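Local coordinates for protein N-acetyltransferase (Escherichia coli, PDB 6GTQ) that probably transfers an acetyl group from acetyl-coenzyme A to an amine acceptor, as enzymes of the GNAT family do, at residues I11-D15 with A16-L20; R103-Q106 with G107-W110; T145-S149 with L150-P154. The protein carries 1 engineered substitution. All coordinates share one frame; numbering follows the deposited sequence.

All three contacts are short-range folds of the chain around a turn or a helix end, yet their settings differ. Contact 1 is a surface loop that follows the edge strand 8-11, about 30 Å between centres from contact 3 and on the opposite side of the chain's centre. Contacts 2 and 3 are partly buried and belong to the GNAT core, contact 2 leading from strand 90-101 into helix 110-129 and contact 3 ending helix 141-149. Contact 1 depends on a phenol hydroxyl that grips the backbone, contact 2 on a glycine-bearing turn and a bridging water, and contact 3 on capping bonds beside packed aromatic rings.

Contact 1: I11-D15 with A16-L20; sequences ILTDD and ADYDL
In the loop joining strand 8-11 to helix 28-36, the ring of Y18 folds back over a tight turn and meets L12 and T13. The turn is a four-residue beta turn closed by A16 N, which donates to T13 O at 3.2 Å. Water 1 also reaches T13 O, at 2.7 Å, and A16 O is a second, longer possible acceptor for it at 3.2 Å. A16 suits the end of the turn because its methyl is small enough to pack beside T13, with CB to CB at 3.7 Å.

Y18 reaches back with CG anti to its own carbonyl carbon (chi1 -69°). Its hydroxyl, at the ring edge, accepts a nearly straight bond from T13 N, 3.0 Å from N to OH at 162°. L12 meets the same ring from above: its CD1 lies 3.8 Å from CE1, a CH-pi contact displaced toward the rim. Leucine suits this buried place because its branches can meet the ring on one side and also pack on I51 and L38. The ring itself also rests on I51 and V61.

Y18 OH is bonded to E10 OE1 as well, so tyrosine does two jobs, offering an apolar face to leucine and a polar end to the strand. With T13 N supplying one hydrogen, the phenol proton is probably given to the E10 carboxylate, a chain of bonds that would fix the ring's position against the turn.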
loop_
_atom_site.group_PDB
_atom_site.type_symbol
_atom_site.label_atom_id
_atom_site.label_comp_id
_atom_site.label_asym_id
_atom_site.label_seq_id
_atom_site.Cartn_x
_atom_site.Cartn_y
_atom_site.Cartn_z
ATOM N N ILE A 11 -10.766 7.050 -2.012
ATOM C CA ILE A 11 -10.597 7.143 -0.562
ATOM C C ILE A 11 -11.996 7.005 0.052
ATOM O O ILE A 11 -12.971 7.455 -0.557
ATOM C CB ILE A 11 -9.852 8.449 -0.131
ATOM C CG1 ILE A 11 -9.545 8.441 1.386
ATOM C CG2 ILE A 11 -10.570 9.757 -0.585
ATOM C CD1 ILE A 11 -8.444 9.314 1.812
ATOM N N LEU A 12 -12.098 6.350 1.220
ATOM C CA LEU A 12 -13.359 6.153 1.932
ATOM C C LEU A 12 -14.076 7.495 2.083
ATOM O O LEU A 12 -13.440 8.463 2.472
ATOM C CB LEU A 12 -13.088 5.507 3.306
ATOM C CG LEU A 12 -14.292 4.893 4.024
ATOM C CD1 LEU A 12 -14.538 3.475 3.568
ATOM C CD2 LEU A 12 -14.101 4.908 5.515
ATOM N N THR A 13 -15.357 7.574 1.680
ATOM C CA THR A 13 -16.151 8.814 1.741
ATOM C C THR A 13 -16.833 8.944 3.106
ATOM O O THR A 13 -17.621 8.080 3.493
ATOM C CB THR A 13 -17.113 8.922 0.541
ATOM O OG1 THR A 13 -16.413 8.618 -0.668
ATOM C CG2 THR A 13 -17.765 10.294 0.427
ATOM N N ASP A 14 -16.525 10.041 3.812
ATOM C CA ASP A 14 -16.971 10.408 5.162
ATOM C C ASP A 14 -18.474 10.231 5.475
ATOM O O ASP A 14 -18.807 9.852 6.604
ATOM C CB ASP A 14 -16.553 11.850 5.475
ATOM C CG ASP A 14 -15.054 12.017 5.577
ATOM O OD1 ASP A 14 -14.459 11.472 6.537
ATOM O OD2 ASP A 14 -14.472 12.683 4.697
ATOM N N ASP A 15 -19.368 10.518 4.515
ATOM C CA ASP A 15 -20.806 10.397 4.774
ATOM C C ASP A 15 -21.518 9.432 3.803
ATOM O O ASP A 15 -22.710 9.588 3.535
ATOM C CB ASP A 15 -21.456 11.791 4.803
ATOM C CG ASP A 15 -20.982 12.637 5.973
ATOM O OD1 ASP A 15 -19.897 13.255 5.862
ATOM O OD2 ASP A 15 -21.690 12.673 7.005
ATOM N N ALA A 16 -20.795 8.407 3.326
ATOM C CA ALA A 16 -21.318 7.395 2.412
ATOM C C ALA A 16 -21.460 6.028 3.090
ATOM O O ALA A 16 -20.779 5.758 4.083
ATOM C CB ALA A 16 -20.406 7.281 1.198
ATOM N N ASP A 17 -22.346 5.169 2.537
ATOM C CA ASP A 17 -22.594 3.792 2.986
ATOM C C ASP A 17 -21.993 2.787 1.995
ATOM O O ASP A 17 -22.084 2.972 0.776
ATOM C CB ASP A 17 -24.093 3.524 3.206
ATOM C CG ASP A 17 -24.707 4.224 4.405
ATOM O OD1 ASP A 17 -23.983 4.459 5.395
ATOM O OD2 ASP A 17 -25.921 4.513 4.363
ATOM N N TYR A 18 -21.375 1.723 2.533
ATOM C CA TYR A 18 -20.681 0.689 1.767
ATOM C C TYR A 18 -21.204 -0.723 2.022
ATOM O O TYR A 18 -21.604 -1.036 3.146
ATOM C CB TYR A 18 -19.185 0.752 2.095
ATOM C CG TYR A 18 -18.498 1.989 1.561
ATOM C CD1 TYR A 18 -18.442 3.162 2.312
ATOM C CD2 TYR A 18 -17.895 1.988 0.304
ATOM C CE1 TYR A 18 -17.814 4.308 1.820
ATOM C CE2 TYR A 18 -17.253 3.124 -0.192
ATOM C CZ TYR A 18 -17.221 4.282 0.566
ATOM O OH TYR A 18 -16.592 5.396 0.066
ATOM N N ASP A 19 -21.190 -1.582 0.978
ATOM C CA ASP A 19 -21.585 -2.983 1.107
ATOM C C ASP A 19 -20.306 -3.775 1.374
ATOM O O ASP A 19 -19.506 -4.015 0.467
ATOM C CB ASP A 19 -22.370 -3.486 -0.114
ATOM C CG ASP A 19 -23.050 -4.818 0.135
ATOM O OD1 ASP A 19 -23.869 -4.902 1.087
ATOM O OD2 ASP A 19 -22.770 -5.774 -0.616
ATOM N N LEU A 20 -20.075 -4.109 2.647
ATOM C CA LEU A 20 -18.867 -4.840 3.053
ATOM C C LEU A 20 -19.038 -6.271 3.592
ATOM O O LEU A 20 -18.150 -7.104 3.423
ATOM C CB LEU A 20 -18.088 -4.017 4.087
ATOM C CG LEU A 20 -17.484 -2.681 3.650
ATOM C CD1 LEU A 20 -18.343 -2.009 2.591
ATOM C CD2 LEU A 20 -17.309 -1.768 4.852
HETATM O O HOH W 1 -18.173 6.625 5.752
#

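Contact 2: R103-Q106 with G107-W110; sequences RSLQ and GQGW
Apolar packing joins L105 to W110. One methyl of L105, CD1, sits over a face of the indole, 4.1 Å from the centroid of the five-membered ring and 19° off its normal, a CH-pi contact, while CB approaches CD1 of the tryptophan at 3.8 Å. L105 points its CG away from its carbonyl carbon (chi1 -75°), which brings both methyls to the indole. Leucine suits this buried place, where it also packs on L7, L52 and L62. A basic side chain of a neighbouring subunit makes a cation-pi contact with W110.

Hydrogen bonds hold the backbone. Q108 N donates to L105 O at 3.3 Å, closing a type II beta turn from L105 to Q108. At its third position G107 has phi 109°, where any CB would be jammed against Q106 O; G109, also of positive phi, takes the N-cap position. L105 O also accepts from water 2 at 3.1 Å; the water in turn accepts from W110 N at 2.8 Å, so it ties the turn to the first residue of helix 110-129.

Polar side chains spread along the turn. The Q108 amide folds back over L105, with OE1 3.5 Å from CD2, and Q106 reaches the other way to bond the carbonyls of I101 and C25 through NE2.

Q106 and G109 are spaced as in the Q/R-x-x-G-x-G/A signature of GNAT motif A; in relatives this loop binds the pyrophosphate of acetyl-coenzyme A, so probably here too.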
loop_
_atom_site.group_PDB
_atom_site.type_symbol
_atom_site.label_atom_id
_atom_site.label_comp_id
_atom_site.label_asym_id
_atom_site.label_seq_id
_atom_site.Cartn_x
_atom_site.Cartn_y
_atom_site.Cartn_z
ATOM N N ARG A 103 -11.803 -12.534 -3.306
ATOM C CA ARG A 103 -11.549 -13.794 -4.024
ATOM C C ARG A 103 -12.062 -13.795 -5.465
ATOM O O ARG A 103 -11.423 -14.397 -6.329
ATOM C CB ARG A 103 -12.150 -14.986 -3.263
ATOM C CG ARG A 103 -11.346 -15.457 -2.060
ATOM C CD ARG A 103 -12.146 -16.480 -1.270
ATOM N NE ARG A 103 -11.379 -17.038 -0.154
ATOM C CZ ARG A 103 -10.795 -18.231 -0.165
ATOM N NH1 ARG A 103 -10.114 -18.651 0.893
ATOM N NH2 ARG A 103 -10.897 -19.020 -1.227
ATOM N N SER A 104 -13.206 -13.115 -5.718
ATOM C CA SER A 104 -13.828 -12.989 -7.036
ATOM C C SER A 104 -12.947 -12.238 -8.041
ATOM O O SER A 104 -13.045 -12.492 -9.243
ATOM C CB SER A 104 -15.195 -12.322 -6.928
ATOM O OG SER A 104 -15.102 -10.965 -6.533
ATOM N N LEU A 105 -12.087 -11.330 -7.556
ATOM C CA LEU A 105 -11.202 -10.539 -8.413
ATOM C C LEU A 105 -9.788 -11.098 -8.548
ATOM O O LEU A 105 -9.084 -10.728 -9.492
ATOM C CB LEU A 105 -11.160 -9.072 -7.957
ATOM C CG LEU A 105 -12.387 -8.213 -8.283
ATOM C CD1 LEU A 105 -12.115 -6.776 -7.959
ATOM C CD2 LEU A 105 -12.781 -8.311 -9.761
ATOM N N GLN A 106 -9.379 -11.993 -7.624
ATOM C CA GLN A 106 -8.043 -12.599 -7.575
ATOM C C GLN A 106 -7.665 -13.315 -8.881
ATOM O O GLN A 106 -8.448 -14.106 -9.407
ATOM C CB GLN A 106 -7.880 -13.505 -6.339
ATOM C CG GLN A 106 -7.798 -12.706 -5.027
ATOM C CD GLN A 106 -7.767 -13.534 -3.755
ATOM O OE1 GLN A 106 -7.784 -14.779 -3.765
ATOM N NE2 GLN A 106 -7.720 -12.845 -2.617
ATOM N N GLY A 107 -6.488 -12.955 -9.405
ATOM C CA GLY A 107 -5.947 -13.443 -10.668
ATOM C C GLY A 107 -5.941 -12.395 -11.771
ATOM O O GLY A 107 -5.369 -12.626 -12.840
ATOM N N GLN A 108 -6.568 -11.227 -11.519
ATOM C CA GLN A 108 -6.689 -10.131 -12.484
ATOM C C GLN A 108 -5.696 -8.977 -12.254
ATOM O O GLN A 108 -5.710 -8.000 -13.003
ATOM C CB GLN A 108 -8.137 -9.616 -12.539
ATOM C CG GLN A 108 -9.111 -10.603 -13.180
ATOM C CD GLN A 108 -10.499 -10.538 -12.590
ATOM O OE1 GLN A 108 -11.180 -9.502 -12.629
ATOM N NE2 GLN A 108 -10.957 -11.661 -12.047
ATOM N N GLY A 109 -4.835 -9.114 -11.251
ATOM C CA GLY A 109 -3.814 -8.121 -10.935
ATOM C C GLY A 109 -4.288 -6.884 -10.198
ATOM O O GLY A 109 -3.633 -5.841 -10.289
ATOM N N TRP A 110 -5.414 -6.984 -9.447
ATOM C CA TRP A 110 -5.984 -5.864 -8.687
ATOM C C TRP A 110 -5.156 -5.452 -7.478
ATOM O O TRP A 110 -5.166 -4.270 -7.125
ATOM C CB TRP A 110 -7.447 -6.119 -8.300
ATOM C CG TRP A 110 -8.350 -5.972 -9.486
ATOM C CD1 TRP A 110 -8.908 -6.976 -10.219
ATOM C CD2 TRP A 110 -8.656 -4.751 -10.178
ATOM N NE1 TRP A 110 -9.590 -6.455 -11.294
ATOM C CE2 TRP A 110 -9.441 -5.091 -11.301
ATOM C CE3 TRP A 110 -8.344 -3.399 -9.954
ATOM C CZ2 TRP A 110 -9.935 -4.128 -12.188
ATOM C CZ3 TRP A 110 -8.830 -2.444 -10.833
ATOM C CH2 TRP A 110 -9.612 -2.810 -11.936
HETATM O O HOH W 2 -6.510 -9.390 -8.507
#

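Contact 3: T145-S149 with L150-P154; sequences TFFKS and LGFIP. Engineered in segment 145-149: F147 (natural residue Tyr).
F146 lays one face of its ring against the branch of L150, whose CD1 comes to 3.6 Å from CZ. Its CG stands anti to the backbone N (chi1 167°), a turn that carries the ring along the helix toward the leucine, and its CD2 lies over the centre of the F147 ring. Leucine suits this buried place: its branch lies over the F146 face, and it also packs on V115 and on an apolar side chain of a neighbouring subunit.

F147, an engineered residue that is tyrosine in the natural protein, runs alongside F152. Its edge points at the face of the F152 ring, a T-shaped pair with centroids 5.4 Å apart and planes at 70°; CD1 is 4.0 Å from CE1 of F152. Both rings lie between helix 110-129 and the sheet, touching V115 and V136, and a phenylalanine at 152 suits this buried place. On the outer side the methylene CD of K148 crosses P154, 4.0 Å from its CG.

The backbone closes the helix. F152 N donates to F147 O at 3.1 Å and G151 N to K148 O at 3.1 Å; L150 N makes weak bonds to F146 O and F147 O. S149 OG folds back to give F146 O a 2.7 Å bond, and it is also bonded to a basic side chain of a neighbouring subunit. G151, at phi 101°, lacks the CB that would collide with the preceding carbonyl.

F152 N to F147 O and G151 N to K148 O, with the positive phi of G151, make a Schellman motif, accompanied by the ring contact of F147 and F152. It forms the turn from helix 141-149 to strand 153-154, which carries the Gly-Phe pair common in GNAT enzymes.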
loop_
_atom_site.group_PDB
_atom_site.type_symbol
_atom_site.label_atom_id
_atom_site.label_comp_id
_atom_site.label_asym_id
_atom_site.label_seq_id
_atom_site.Cartn_x
_atom_site.Cartn_y
_atom_site.Cartn_z
ATOM N N THR A 145 6.501 -12.374 -1.294
ATOM C CA THR A 145 6.860 -12.691 -2.677
ATOM C C THR A 145 6.181 -11.659 -3.613
ATOM O O THR A 145 6.838 -11.128 -4.515
ATOM C CB THR A 145 6.505 -14.166 -2.979
ATOM O OG1 THR A 145 7.217 -15.009 -2.066
ATOM C CG2 THR A 145 6.816 -14.576 -4.417
ATOM N N PHE A 146 4.886 -11.358 -3.366
ATOM C CA PHE A 146 4.111 -10.379 -4.132
ATOM C C PHE A 146 4.765 -8.989 -4.099
ATOM O O PHE A 146 4.909 -8.357 -5.147
ATOM C CB PHE A 146 2.652 -10.321 -3.633
ATOM C CG PHE A 146 1.849 -9.139 -4.125
ATOM C CD1 PHE A 146 1.305 -9.131 -5.403
ATOM C CD2 PHE A 146 1.621 -8.042 -3.302
ATOM C CE1 PHE A 146 0.559 -8.035 -5.854
ATOM C CE2 PHE A 146 0.890 -6.947 -3.760
ATOM C CZ PHE A 146 0.353 -6.957 -5.027
ATOM N N PHE A 147 5.158 -8.518 -2.901
ATOM C CA PHE A 147 5.792 -7.214 -2.759
ATOM C C PHE A 147 7.183 -7.189 -3.386
ATOM O O PHE A 147 7.525 -6.185 -4.008
ATOM C CB PHE A 147 5.768 -6.715 -1.306
ATOM C CG PHE A 147 4.378 -6.299 -0.871
ATOM C CD1 PHE A 147 3.697 -5.282 -1.535
ATOM C CD2 PHE A 147 3.758 -6.911 0.213
ATOM C CE1 PHE A 147 2.406 -4.914 -1.149
ATOM C CE2 PHE A 147 2.469 -6.539 0.604
ATOM C CZ PHE A 147 1.796 -5.550 -0.086
ATOM N N LYS A 148 7.937 -8.317 -3.314
ATOM C CA LYS A 148 9.255 -8.469 -3.945
ATOM C C LYS A 148 9.148 -8.376 -5.472
ATOM O O LYS A 148 10.010 -7.762 -6.099
ATOM C CB LYS A 148 9.926 -9.796 -3.545
ATOM C CG LYS A 148 10.727 -9.732 -2.254
ATOM C CD LYS A 148 11.863 -10.737 -2.264
ATOM C CE LYS A 148 11.801 -11.712 -1.112
ATOM N NZ LYS A 148 10.984 -12.918 -1.429
ATOM N N SER A 149 8.078 -8.963 -6.064
ATOM C CA SER A 149 7.818 -8.945 -7.515
ATOM C C SER A 149 7.441 -7.546 -8.022
ATOM O O SER A 149 7.580 -7.256 -9.214
ATOM C CB SER A 149 6.759 -9.975 -7.899
ATOM O OG SER A 149 5.465 -9.595 -7.462
ATOM N N LEU A 150 6.977 -6.678 -7.110
ATOM C CA LEU A 150 6.641 -5.300 -7.422
ATOM C C LEU A 150 7.859 -4.386 -7.267
ATOM O O LEU A 150 7.774 -3.217 -7.629
ATOM C CB LEU A 150 5.471 -4.812 -6.568
ATOM C CG LEU A 150 4.099 -5.424 -6.842
ATOM C CD1 LEU A 150 3.049 -4.722 -6.005
ATOM C CD2 LEU A 150 3.724 -5.338 -8.324
ATOM N N GLY A 151 8.972 -4.927 -6.757
ATOM C CA GLY A 151 10.235 -4.210 -6.606
ATOM C C GLY A 151 10.571 -3.691 -5.220
ATOM O O GLY A 151 11.536 -2.930 -5.065
ATOM N N PHE A 152 9.786 -4.082 -4.198
ATOM C CA PHE A 152 10.048 -3.657 -2.820
ATOM C C PHE A 152 11.301 -4.364 -2.286
ATOM O O PHE A 152 11.517 -5.541 -2.582
ATOM C CB PHE A 152 8.840 -3.926 -1.921
ATOM C CG PHE A 152 7.678 -2.972 -2.054
ATOM C CD1 PHE A 152 6.788 -3.076 -3.117
ATOM C CD2 PHE A 152 7.416 -2.031 -1.066
ATOM C CE1 PHE A 152 5.686 -2.226 -3.212
ATOM C CE2 PHE A 152 6.325 -1.164 -1.172
ATOM C CZ PHE A 152 5.461 -1.275 -2.238
ATOM N N ILE A 153 12.154 -3.629 -1.561
ATOM C CA ILE A 153 13.389 -4.169 -1.008
ATOM C C ILE A 153 13.059 -4.838 0.314
ATOM O O ILE A 153 12.539 -4.170 1.204
ATOM C CB ILE A 153 14.526 -3.091 -0.904
ATOM C CG1 ILE A 153 15.057 -2.701 -2.302
ATOM C CG2 ILE A 153 15.693 -3.553 -0.014
ATOM C CD1 ILE A 153 14.492 -1.421 -2.838
ATOM N N PRO A 154 13.330 -6.155 0.469
ATOM C CA PRO A 154 13.014 -6.808 1.751
ATOM C C PRO A 154 13.981 -6.437 2.876
ATOM O O PRO A 154 15.204 -6.458 2.694
ATOM C CB PRO A 154 13.056 -8.301 1.413
ATOM C CG PRO A 154 13.983 -8.403 0.255
ATOM C CD PRO A 154 13.936 -7.105 -0.494
#